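Local coordinates for 4-carboxymuconolactone decarboxylase (Sinorhizobium meliloti, PDB 4G9Q), which is a trimeric, all-helical member of the carboxymuconolactone decarboxylase family that may act as a peroxiredoxin-like enzyme, at residues 37-42 / 52-57; 63-68 / 74-79; 81-86 / 211-216; 94-99 / 245-250. One frame throughout, in Å; residues are numbered along the deposited sequence.

Contact 1: residues 37-42 / 52-57; sequences EGRRFS and ALEQYT
The guanidinium of R39 meets the carboxylate of E54 edge to edge: both carboxylate oxygens lie beside the two terminal nitrogens, near the guanidinium plane, and the two flat groups are twisted 36° apart. The same guanidinium has a second in-plane partner along its NE side, the carbonyl oxygen of F41. It is therefore used on two edges, end-on to E54 and side-on to F41. R39 NH1 donates to E54 OE2 at 2.9 Å, on the syn lone pair, and R39 NH2 to E54 OE1, also at 2.9 Å; OE1 is again met on its syn side but 30° out of the carboxylate plane. This is a bidentate salt bridge with fairly straight bonds. On the other edge, R39 NE reaches F41 O at 3.0 Å and R39 NH2 reaches the same oxygen at 3.1 Å, so the loop's own backbone fixes the rotation of the group. The arginine chain bends at chi3 (42°) to turn its head between these partners. E54 bends at chi2, which brings its carboxylate nearer the loop than its CB direction alone would. Q33 accepts a further bond from R39 NH1. Residues 37-42 form the loop leading into helix 43-47, whose V46 touches both R39 and E54, and the salt bridge ties that loop to helix 51-65, where T57 bonds W123 of the second subunit.

Contact 2: residues 63-68 / 74-79; sequences GDVWQR and RDRSLV
W66 and R76 have the closest CA atoms, 7.4 Å apart, at this junction between two consecutive helices of the all-helical fold, where helix 51-65 gives way to a type I beta turn from V65 to R68 and the chain soon enters helix 73-86. The turn presents its carbonyls to the second helix, and the R76 side chain, extended from CG to NE, runs out to meet them. On the way it passes the indole of W66: R76 CB sits over the face of the six-membered ring, 4.0 Å from its centroid, in a CH-pi contact, and R76 CD lies over the same ring system nearer the rim. Beyond the indole, the carbonyl oxygen of V65 lies over the centre of the R76 guanidinium face, a stacked position and not a hydrogen bond. The group is largely satisfied by further partners: R76 NE bonds L71 O, NH1 bonds H243, and NH2 shares a salt bridge to E239 with R68 NE, a carboxylate that would offset the two nearby positive charges. At the end of the turn, R68 O accepts from R76 NH2 at 2.9 Å, rather bent at 140° and from 35° above the carbonyl plane.

Contact 3: residues 81-86 / 211-216; sequences IAALIA and LISVGQ
Two helix ends meet here, one from each of the chain's two carboxymuconolactone decarboxylase family regions: the last turns of helix 73-86 pack against the C-terminus of helix 200-213, which closes in a Schellman motif. In that motif G215, with positive phi, takes the C-prime place, Q216 N bonding L211 O at 2.9 Å and G215 N bonding I212 O at 3.1 Å. Just before the glycine, S213 and V214 make the contact. The backbones come very near, with the CA atoms of A83 and S213 only 5.4 Å apart, which the small side chains permit. S213 points its CB toward the other helix, and its OG, turned beside the backbone N and anti to the carbonyl carbon (chi1 -68°), lies 3.2 Å from A83 CB. That same turn lets OG bond A209 O one helical turn back, so the hydroxyl is used within its own helix. A86 CB stands 4.3 Å from S213 CB and 4.1 Å from V214 CG1. The same valine methyl also meets the backbone, with V214 CG1 3.5 Å from A86 O. L244 of helix 234-248 touches both A83 and S213, and S213 O accepts a bond from R87. No hydrogen bond joins the two segments, so their hold on each other rests on close van der Waals fit between alanines, a valine and a serine whose polar atom is already engaged.

Contact 4: residues 94-99 / 245-250; sequences TYYADQ and AFYAGW
Y96 and Y247 reach toward each other from opposite directions, and everything tight in this contact lies at the ends of their side chains. The two hydroxyls are 2.7 Å apart from OH to OH, a hydrogen bond in which either could be the donor. Behind it the rings form an offset edge-to-face pair: the edge of Y247 is turned toward the face of Y96, the planes stand at 88°, and the centroids are 5.6 Å apart. The closest carbons are Y96 CZ and Y247 CE1, at 3.7 Å. Seen from Y247, the hydroxyl of Y96 lies at its ring edge, near the ring plane. Y247 CG is placed anti to the carbonyl carbon (chi1 -75°), which sends the ring out across the gap.

The backbones stand well apart: even the nearest CA atoms, those of Y96 and Y247, are 11.9 Å from each other, and of the two segments, only these two side chains meet. Of the pair, Y247 is buried while Y96 stays partly exposed. Each hydroxyl has another partner, Y62 OH for Y96 and the indole NE1 of W66 for Y247, so the two phenols belong to a longer run of hydrogen bonds. Y95 CD2 lies over the centre of the Y96 ring, on the face opposite Y247, while H243 stacks on Y247. Both phenols also touch T80 of helix 73-86, and L61 of helix 51-65 meets Y247; the pair thus links helix 93-102 to helix 234-248, beside helices 51-65 and 73-86.

In the fold
Along the chain, contacts 1 and 2 come in series and share helix 51-65, their centres about 17 Å apart, and contact 2 adjoins contact 3 on helix 73-86. Contacts 3 and 4 alternate along the sequence, each pairing a helix of the first family region with one of the second, and their centres lie about 10 Å apart, touching through L84 and Y96 and through S213 and A248. Contact 4 also meets contact 2, about 9 Å away between centres, and contact 1, where G38 packs on Y95. It thus touches all three others. Contacts 1, 2 and 4 reach the second subunit and contact 3 the third, so this network, peripheral at contact 1, borders both neighbours.

Contact 1: residues 37-42 / 52-57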
# COMPACT_ATOMS: atom_id res chain seq x y z
N GLU A 37 -26.48 10.86 -2.21
CA GLU A 37 -26.42 11.49 -0.89
C GLU A 37 -25.60 10.71 0.15
O GLU A 37 -25.16 11.28 1.15
CB GLU A 37 -27.82 11.76 -0.35
CG GLU A 37 -28.47 13.03 -0.88
CD GLU A 37 -29.71 13.44 -0.11
OE1 GLU A 37 -30.13 12.69 0.81
OE2 GLU A 37 -30.28 14.51 -0.42
N GLY A 38 -25.41 9.42 -0.10
CA GLY A 38 -24.66 8.55 0.81
C GLY A 38 -23.15 8.59 0.63
O GLY A 38 -22.41 7.97 1.39
N ARG A 39 -22.70 9.32 -0.39
CA ARG A 39 -21.27 9.44 -0.71
C ARG A 39 -20.53 10.30 0.31
O ARG A 39 -21.10 11.24 0.87
CB ARG A 39 -21.09 10.05 -2.10
CG ARG A 39 -21.38 9.09 -3.25
CD ARG A 39 -21.57 9.84 -4.58
NE ARG A 39 -20.59 10.91 -4.77
CZ ARG A 39 -20.28 11.45 -5.95
NH1 ARG A 39 -20.84 11.02 -7.07
NH2 ARG A 39 -19.38 12.43 -6.01
N ARG A 40 -19.26 9.97 0.54
CA ARG A 40 -18.39 10.76 1.41
C ARG A 40 -18.28 12.19 0.89
O ARG A 40 -18.50 13.15 1.64
CB ARG A 40 -17.00 10.10 1.51
CG ARG A 40 -15.99 10.81 2.41
CD ARG A 40 -16.33 10.68 3.90
NE ARG A 40 -16.37 9.28 4.34
CZ ARG A 40 -16.44 8.90 5.62
NH1 ARG A 40 -16.46 9.80 6.59
NH2 ARG A 40 -16.47 7.61 5.92
N PHE A 41 -17.95 12.32 -0.39
CA PHE A 41 -17.90 13.62 -1.05
C PHE A 41 -19.01 13.73 -2.09
O PHE A 41 -19.20 12.83 -2.91
CB PHE A 41 -16.53 13.86 -1.70
CG PHE A 41 -15.39 13.88 -0.72
CD1 PHE A 41 -15.27 14.89 0.23
CD2 PHE A 41 -14.42 12.88 -0.75
CE1 PHE A 41 -14.21 14.91 1.13
CE2 PHE A 41 -13.36 12.89 0.15
CZ PHE A 41 -13.25 13.90 1.09
N SER A 42 -19.74 14.85 -2.04
CA SER A 42 -20.84 15.12 -2.96
C SER A 42 -20.31 15.42 -4.37
O SER A 42 -19.15 15.81 -4.52
CB SER A 42 -21.65 16.31 -2.46
OG SER A 42 -20.90 17.52 -2.57
N ALA A 52 -13.98 16.69 -14.35
CA ALA A 52 -13.81 15.56 -15.27
C ALA A 52 -13.92 14.23 -14.54
O ALA A 52 -14.47 13.26 -15.07
CB ALA A 52 -12.48 15.65 -16.02
N LEU A 53 -13.41 14.18 -13.31
CA LEU A 53 -13.49 12.95 -12.52
C LEU A 53 -14.94 12.60 -12.18
O LEU A 53 -15.35 11.44 -12.26
CB LEU A 53 -12.65 13.06 -11.24
CG LEU A 53 -12.63 11.84 -10.31
CD1 LEU A 53 -12.25 10.56 -11.03
CD2 LEU A 53 -11.72 12.10 -9.12
N GLU A 54 -15.73 13.62 -11.82
CA GLU A 54 -17.14 13.40 -11.51
C GLU A 54 -17.89 12.86 -12.73
O GLU A 54 -18.66 11.91 -12.61
CB GLU A 54 -17.82 14.66 -10.99
CG GLU A 54 -19.28 14.45 -10.54
CD GLU A 54 -19.44 13.38 -9.46
OE1 GLU A 54 -18.50 13.18 -8.65
OE2 GLU A 54 -20.52 12.74 -9.42
N GLN A 55 -17.64 13.46 -13.89
CA GLN A 55 -18.24 13.01 -15.14
C GLN A 55 -17.88 11.56 -15.45
O GLN A 55 -18.75 10.75 -15.79
CB GLN A 55 -17.82 13.91 -16.29
CG GLN A 55 -18.60 13.66 -17.57
CD GLN A 55 -19.91 14.40 -17.59
OE1 GLN A 55 -20.85 14.05 -16.86
NE2 GLN A 55 -19.98 15.44 -18.39
N TYR A 56 -16.59 11.24 -15.32
CA TYR A 56 -16.11 9.88 -15.55
C TYR A 56 -16.74 8.88 -14.58
O TYR A 56 -17.07 7.75 -14.96
CB TYR A 56 -14.58 9.81 -15.45
CG TYR A 56 -13.80 10.37 -16.62
CD1 TYR A 56 -14.27 10.25 -17.93
CD2 TYR A 56 -12.56 10.97 -16.42
CE1 TYR A 56 -13.53 10.74 -19.01
CE2 TYR A 56 -11.82 11.46 -17.49
CZ TYR A 56 -12.30 11.35 -18.78
OH TYR A 56 -11.56 11.83 -19.82
N THR A 57 -16.90 9.29 -13.33
CA THR A 57 -17.53 8.43 -12.31
C THR A 57 -18.94 8.04 -12.77
O THR A 57 -19.31 6.86 -12.77
CB THR A 57 -17.59 9.12 -10.94
OG1 THR A 57 -16.26 9.41 -10.49
CG2 THR A 57 -18.28 8.23 -9.90

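Contact 2: residues 63-68 / 74-79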
# COMPACT_ATOMS: atom_id res chain seq x y z
N GLY A 63 -21.89 4.13 -15.21
CA GLY A 63 -22.69 4.03 -16.43
C GLY A 63 -22.27 2.92 -17.37
O GLY A 63 -23.05 2.49 -18.23
N ASP A 64 -21.03 2.45 -17.22
CA ASP A 64 -20.49 1.42 -18.11
C ASP A 64 -19.96 0.21 -17.35
O ASP A 64 -20.51 -0.89 -17.47
CB ASP A 64 -19.44 2.01 -19.06
CG ASP A 64 -19.24 1.17 -20.31
OD1 ASP A 64 -18.59 0.11 -20.22
OD2 ASP A 64 -19.72 1.59 -21.39
N VAL A 65 -18.90 0.39 -16.57
CA VAL A 65 -18.26 -0.74 -15.88
C VAL A 65 -19.26 -1.53 -15.03
O VAL A 65 -19.37 -2.76 -15.18
CB VAL A 65 -17.07 -0.28 -14.99
CG1 VAL A 65 -16.40 -1.49 -14.31
CG2 VAL A 65 -16.08 0.48 -15.83
N TRP A 66 -19.98 -0.83 -14.16
CA TRP A 66 -20.94 -1.46 -13.26
C TRP A 66 -22.11 -2.10 -14.00
O TRP A 66 -22.81 -2.95 -13.45
CB TRP A 66 -21.46 -0.47 -12.21
CG TRP A 66 -20.60 -0.40 -10.98
CD1 TRP A 66 -19.52 0.40 -10.77
CD2 TRP A 66 -20.76 -1.18 -9.78
NE1 TRP A 66 -19.00 0.18 -9.52
CE2 TRP A 66 -19.74 -0.79 -8.89
CE3 TRP A 66 -21.68 -2.17 -9.37
CZ2 TRP A 66 -19.60 -1.35 -7.61
CZ3 TRP A 66 -21.54 -2.72 -8.11
CH2 TRP A 66 -20.50 -2.31 -7.24
N GLN A 67 -22.30 -1.70 -15.26
CA GLN A 67 -23.40 -2.19 -16.09
C GLN A 67 -23.02 -3.37 -16.99
O GLN A 67 -23.88 -3.92 -17.68
CB GLN A 67 -23.98 -1.05 -16.94
CG GLN A 67 -24.53 0.12 -16.14
CD GLN A 67 -25.43 -0.30 -14.99
OE1 GLN A 67 -25.11 -0.07 -13.82
NE2 GLN A 67 -26.56 -0.93 -15.31
N ARG A 68 -21.74 -3.77 -16.97
CA ARG A 68 -21.27 -4.89 -17.77
C ARG A 68 -21.89 -6.19 -17.25
O ARG A 68 -21.67 -6.56 -16.09
CB ARG A 68 -19.75 -4.99 -17.77
CG ARG A 68 -19.03 -3.83 -18.43
CD ARG A 68 -17.51 -4.02 -18.39
NE ARG A 68 -17.09 -5.26 -19.05
CZ ARG A 68 -16.85 -5.38 -20.36
NH1 ARG A 68 -16.99 -4.34 -21.17
NH2 ARG A 68 -16.48 -6.55 -20.85
N ARG A 74 -24.27 -7.88 -7.47
CA ARG A 74 -23.97 -8.53 -6.20
C ARG A 74 -22.49 -8.91 -6.13
O ARG A 74 -21.81 -8.59 -5.14
CB ARG A 74 -24.87 -9.76 -6.00
CG ARG A 74 -24.69 -10.51 -4.68
CD ARG A 74 -23.60 -11.57 -4.79
NE ARG A 74 -23.62 -12.52 -3.68
CZ ARG A 74 -22.86 -13.61 -3.62
NH1 ARG A 74 -22.01 -13.89 -4.61
NH2 ARG A 74 -22.94 -14.43 -2.58
N ASP A 75 -21.99 -9.57 -7.17
CA ASP A 75 -20.59 -9.99 -7.20
C ASP A 75 -19.66 -8.79 -7.29
O ASP A 75 -18.61 -8.78 -6.65
CB ASP A 75 -20.32 -10.94 -8.37
CG ASP A 75 -20.89 -12.33 -8.16
OD1 ASP A 75 -21.07 -12.75 -7.00
OD2 ASP A 75 -21.17 -13.01 -9.17
N ARG A 76 -20.05 -7.78 -8.07
CA ARG A 76 -19.26 -6.55 -8.15
C ARG A 76 -19.15 -5.86 -6.79
O ARG A 76 -18.10 -5.31 -6.44
CB ARG A 76 -19.82 -5.59 -9.20
CG ARG A 76 -19.49 -6.01 -10.61
CD ARG A 76 -20.05 -5.06 -11.66
NE ARG A 76 -20.00 -5.72 -12.96
CZ ARG A 76 -18.94 -5.71 -13.77
NH1 ARG A 76 -17.84 -5.04 -13.44
NH2 ARG A 76 -19.00 -6.37 -14.92
N SER A 77 -20.23 -5.90 -6.01
CA SER A 77 -20.20 -5.34 -4.66
C SER A 77 -19.20 -6.07 -3.75
O SER A 77 -18.45 -5.43 -3.02
CB SER A 77 -21.60 -5.34 -4.03
OG SER A 77 -22.40 -4.30 -4.58
N LEU A 78 -19.18 -7.41 -3.82
CA LEU A 78 -18.20 -8.19 -3.06
C LEU A 78 -16.77 -7.86 -3.47
O LEU A 78 -15.90 -7.70 -2.61
CB LEU A 78 -18.46 -9.69 -3.21
CG LEU A 78 -19.57 -10.29 -2.34
CD1 LEU A 78 -19.86 -11.71 -2.80
CD2 LEU A 78 -19.20 -10.26 -0.86
N VAL A 79 -16.53 -7.77 -4.77
CA VAL A 79 -15.22 -7.41 -5.32
C VAL A 79 -14.78 -6.02 -4.85
O VAL A 79 -13.62 -5.81 -4.47
CB VAL A 79 -15.22 -7.49 -6.86
CG1 VAL A 79 -13.97 -6.86 -7.46
CG2 VAL A 79 -15.36 -8.94 -7.31

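Contact 3: residues 81-86 / 211-216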
# COMPACT_ATOMS: atom_id res chain seq x y z
N ILE A 81 -15.95 -4.23 -2.16
CA ILE A 81 -15.69 -4.24 -0.72
C ILE A 81 -14.31 -4.82 -0.42
O ILE A 81 -13.53 -4.23 0.35
CB ILE A 81 -16.80 -4.98 0.06
CG1 ILE A 81 -18.07 -4.11 0.09
CG2 ILE A 81 -16.35 -5.31 1.48
CD1 ILE A 81 -19.27 -4.85 0.65
N ALA A 82 -13.98 -5.94 -1.05
CA ALA A 82 -12.68 -6.58 -0.85
C ALA A 82 -11.53 -5.63 -1.24
O ALA A 82 -10.55 -5.50 -0.50
CB ALA A 82 -12.60 -7.89 -1.62
N ALA A 83 -11.68 -4.95 -2.37
CA ALA A 83 -10.67 -3.99 -2.83
C ALA A 83 -10.46 -2.83 -1.84
O ALA A 83 -9.32 -2.49 -1.49
CB ALA A 83 -11.03 -3.44 -4.20
N LEU A 84 -11.57 -2.25 -1.37
CA LEU A 84 -11.52 -1.13 -0.43
C LEU A 84 -10.89 -1.53 0.89
O LEU A 84 -10.09 -0.78 1.45
CB LEU A 84 -12.92 -0.55 -0.19
CG LEU A 84 -13.61 0.07 -1.41
CD1 LEU A 84 -15.04 0.40 -1.08
CD2 LEU A 84 -12.88 1.31 -1.91
N ILE A 85 -11.23 -2.72 1.38
CA ILE A 85 -10.62 -3.25 2.60
C ILE A 85 -9.11 -3.44 2.41
O ILE A 85 -8.32 -2.92 3.21
CB ILE A 85 -11.27 -4.57 3.08
CG1 ILE A 85 -12.74 -4.32 3.47
CG2 ILE A 85 -10.50 -5.17 4.29
CD1 ILE A 85 -13.54 -5.58 3.71
N ALA A 86 -8.74 -4.15 1.35
CA ALA A 86 -7.33 -4.48 1.10
C ALA A 86 -6.45 -3.23 0.92
O ALA A 86 -5.29 -3.21 1.35
CB ALA A 86 -7.21 -5.38 -0.12
N LEU A 211 -6.12 -9.75 -3.39
CA LEU A 211 -4.75 -9.98 -3.88
C LEU A 211 -4.42 -9.06 -5.05
O LEU A 211 -3.36 -8.42 -5.06
CB LEU A 211 -4.57 -11.43 -4.33
CG LEU A 211 -4.63 -12.53 -3.26
CD1 LEU A 211 -4.60 -13.90 -3.92
CD2 LEU A 211 -3.52 -12.38 -2.26
N ILE A 212 -5.32 -9.02 -6.02
CA ILE A 212 -5.14 -8.18 -7.20
C ILE A 212 -5.03 -6.71 -6.78
O ILE A 212 -4.20 -5.96 -7.31
CB ILE A 212 -6.27 -8.39 -8.24
CG1 ILE A 212 -6.20 -9.80 -8.83
CG2 ILE A 212 -6.19 -7.35 -9.37
CD1 ILE A 212 -7.46 -10.24 -9.55
N SER A 213 -5.84 -6.32 -5.79
CA SER A 213 -5.95 -4.92 -5.38
C SER A 213 -4.68 -4.32 -4.79
O SER A 213 -4.53 -3.10 -4.74
CB SER A 213 -7.12 -4.75 -4.41
OG SER A 213 -8.33 -4.97 -5.10
N VAL A 214 -3.78 -5.19 -4.33
CA VAL A 214 -2.51 -4.75 -3.75
C VAL A 214 -1.31 -5.35 -4.50
O VAL A 214 -0.18 -5.30 -4.01
CB VAL A 214 -2.43 -5.03 -2.23
CG1 VAL A 214 -3.53 -4.25 -1.47
CG2 VAL A 214 -2.52 -6.52 -1.94
N GLY A 215 -1.57 -5.91 -5.68
CA GLY A 215 -0.52 -6.39 -6.58
C GLY A 215 0.19 -7.65 -6.13
O GLY A 215 1.33 -7.91 -6.53
N GLN A 216 -0.48 -8.45 -5.31
CA GLN A 216 0.10 -9.69 -4.80
C GLN A 216 -0.06 -10.83 -5.80
O GLN A 216 -0.77 -11.81 -5.56
CB GLN A 216 -0.48 -10.03 -3.42
CG GLN A 216 0.15 -9.24 -2.26
CD GLN A 216 -0.69 -9.29 -1.00
OE1 GLN A 216 -1.72 -9.96 -0.96
NE2 GLN A 216 -0.26 -8.57 0.05

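Contact 4: residues 94-99 / 245-250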
# COMPACT_ATOMS: atom_id res chain seq x y z
N THR A 94 -18.78 2.87 4.07
CA THR A 94 -20.14 3.21 4.51
C THR A 94 -21.07 3.22 3.29
O THR A 94 -22.12 2.57 3.29
CB THR A 94 -20.19 4.55 5.26
OG1 THR A 94 -19.24 4.52 6.34
CG2 THR A 94 -21.57 4.79 5.85
N TYR A 95 -20.65 3.92 2.24
CA TYR A 95 -21.41 3.95 1.00
C TYR A 95 -21.42 2.59 0.32
O TYR A 95 -22.48 2.09 -0.06
CB TYR A 95 -20.86 5.03 0.05
CG TYR A 95 -21.50 4.99 -1.32
CD1 TYR A 95 -22.74 5.58 -1.55
CD2 TYR A 95 -20.87 4.34 -2.38
CE1 TYR A 95 -23.34 5.53 -2.81
CE2 TYR A 95 -21.45 4.28 -3.63
CZ TYR A 95 -22.68 4.88 -3.84
OH TYR A 95 -23.25 4.81 -5.08
N TYR A 96 -20.24 1.98 0.17
CA TYR A 96 -20.15 0.75 -0.61
C TYR A 96 -20.76 -0.48 0.07
O TYR A 96 -21.28 -1.36 -0.62
CB TYR A 96 -18.72 0.49 -1.11
CG TYR A 96 -18.44 1.25 -2.39
CD1 TYR A 96 -19.00 0.83 -3.60
CD2 TYR A 96 -17.66 2.40 -2.39
CE1 TYR A 96 -18.77 1.53 -4.78
CE2 TYR A 96 -17.43 3.11 -3.56
CZ TYR A 96 -17.98 2.67 -4.75
OH TYR A 96 -17.76 3.37 -5.91
N ALA A 97 -20.72 -0.52 1.40
CA ALA A 97 -21.38 -1.61 2.13
C ALA A 97 -22.89 -1.47 2.04
O ALA A 97 -23.59 -2.47 1.88
CB ALA A 97 -20.93 -1.65 3.59
N ASP A 98 -23.39 -0.23 2.11
CA ASP A 98 -24.82 0.03 1.92
C ASP A 98 -25.25 -0.43 0.53
O ASP A 98 -26.27 -1.10 0.39
CB ASP A 98 -25.14 1.51 2.12
CG ASP A 98 -26.61 1.82 1.88
OD1 ASP A 98 -27.42 1.58 2.80
OD2 ASP A 98 -26.96 2.28 0.78
N GLN A 99 -24.48 -0.06 -0.48
CA GLN A 99 -24.76 -0.47 -1.85
C GLN A 99 -24.74 -1.99 -1.99
O GLN A 99 -25.57 -2.55 -2.71
CB GLN A 99 -23.77 0.15 -2.83
CG GLN A 99 -24.05 1.61 -3.17
CD GLN A 99 -25.38 1.83 -3.88
OE1 GLN A 99 -25.69 1.17 -4.88
NE2 GLN A 99 -26.17 2.75 -3.35
N ALA A 245 -9.38 -2.69 -12.29
CA ALA A 245 -8.58 -1.66 -12.96
C ALA A 245 -9.00 -0.27 -12.48
O ALA A 245 -8.17 0.62 -12.29
CB ALA A 245 -8.71 -1.75 -14.47
N PHE A 246 -10.30 -0.11 -12.26
CA PHE A 246 -10.85 1.17 -11.83
C PHE A 246 -10.66 1.41 -10.34
O PHE A 246 -10.25 2.50 -9.93
CB PHE A 246 -12.32 1.30 -12.24
CG PHE A 246 -12.52 1.25 -13.73
CD1 PHE A 246 -12.63 2.44 -14.46
CD2 PHE A 246 -12.54 0.04 -14.40
CE1 PHE A 246 -12.78 2.40 -15.84
CE2 PHE A 246 -12.69 -0.00 -15.79
CZ PHE A 246 -12.81 1.19 -16.50
N TYR A 247 -10.92 0.38 -9.53
CA TYR A 247 -10.84 0.52 -8.07
C TYR A 247 -9.44 0.39 -7.49
O TYR A 247 -9.16 0.95 -6.44
CB TYR A 247 -11.82 -0.43 -7.38
CG TYR A 247 -13.24 0.08 -7.49
CD1 TYR A 247 -13.71 1.05 -6.61
CD2 TYR A 247 -14.08 -0.37 -8.51
CE1 TYR A 247 -15.01 1.54 -6.72
CE2 TYR A 247 -15.38 0.12 -8.63
CZ TYR A 247 -15.84 1.07 -7.73
OH TYR A 247 -17.13 1.56 -7.85
N ALA A 248 -8.57 -0.34 -8.19
CA ALA A 248 -7.23 -0.59 -7.68
C ALA A 248 -6.13 -0.07 -8.61
O ALA A 248 -4.95 -0.24 -8.33
CB ALA A 248 -7.04 -2.07 -7.38
N GLY A 249 -6.54 0.58 -9.71
CA GLY A 249 -5.59 1.17 -10.64
C GLY A 249 -5.23 0.24 -11.78
O GLY A 249 -5.17 -0.98 -11.60
N TRP A 250 -4.98 0.82 -12.95
CA TRP A 250 -4.67 0.04 -14.15
C TRP A 250 -3.48 -0.92 -13.97
O TRP A 250 -3.58 -2.08 -14.35
CB TRP A 250 -4.43 0.96 -15.37
CG TRP A 250 -5.32 0.63 -16.52
CD1 TRP A 250 -4.97 -0.03 -17.67
CD2 TRP A 250 -6.71 0.94 -16.63
NE1 TRP A 250 -6.08 -0.15 -18.49
CE2 TRP A 250 -7.15 0.43 -17.87
CE3 TRP A 250 -7.63 1.58 -15.79
CZ2 TRP A 250 -8.48 0.56 -18.30
CZ3 TRP A 250 -8.94 1.71 -16.21
CH2 TRP A 250 -9.36 1.20 -17.46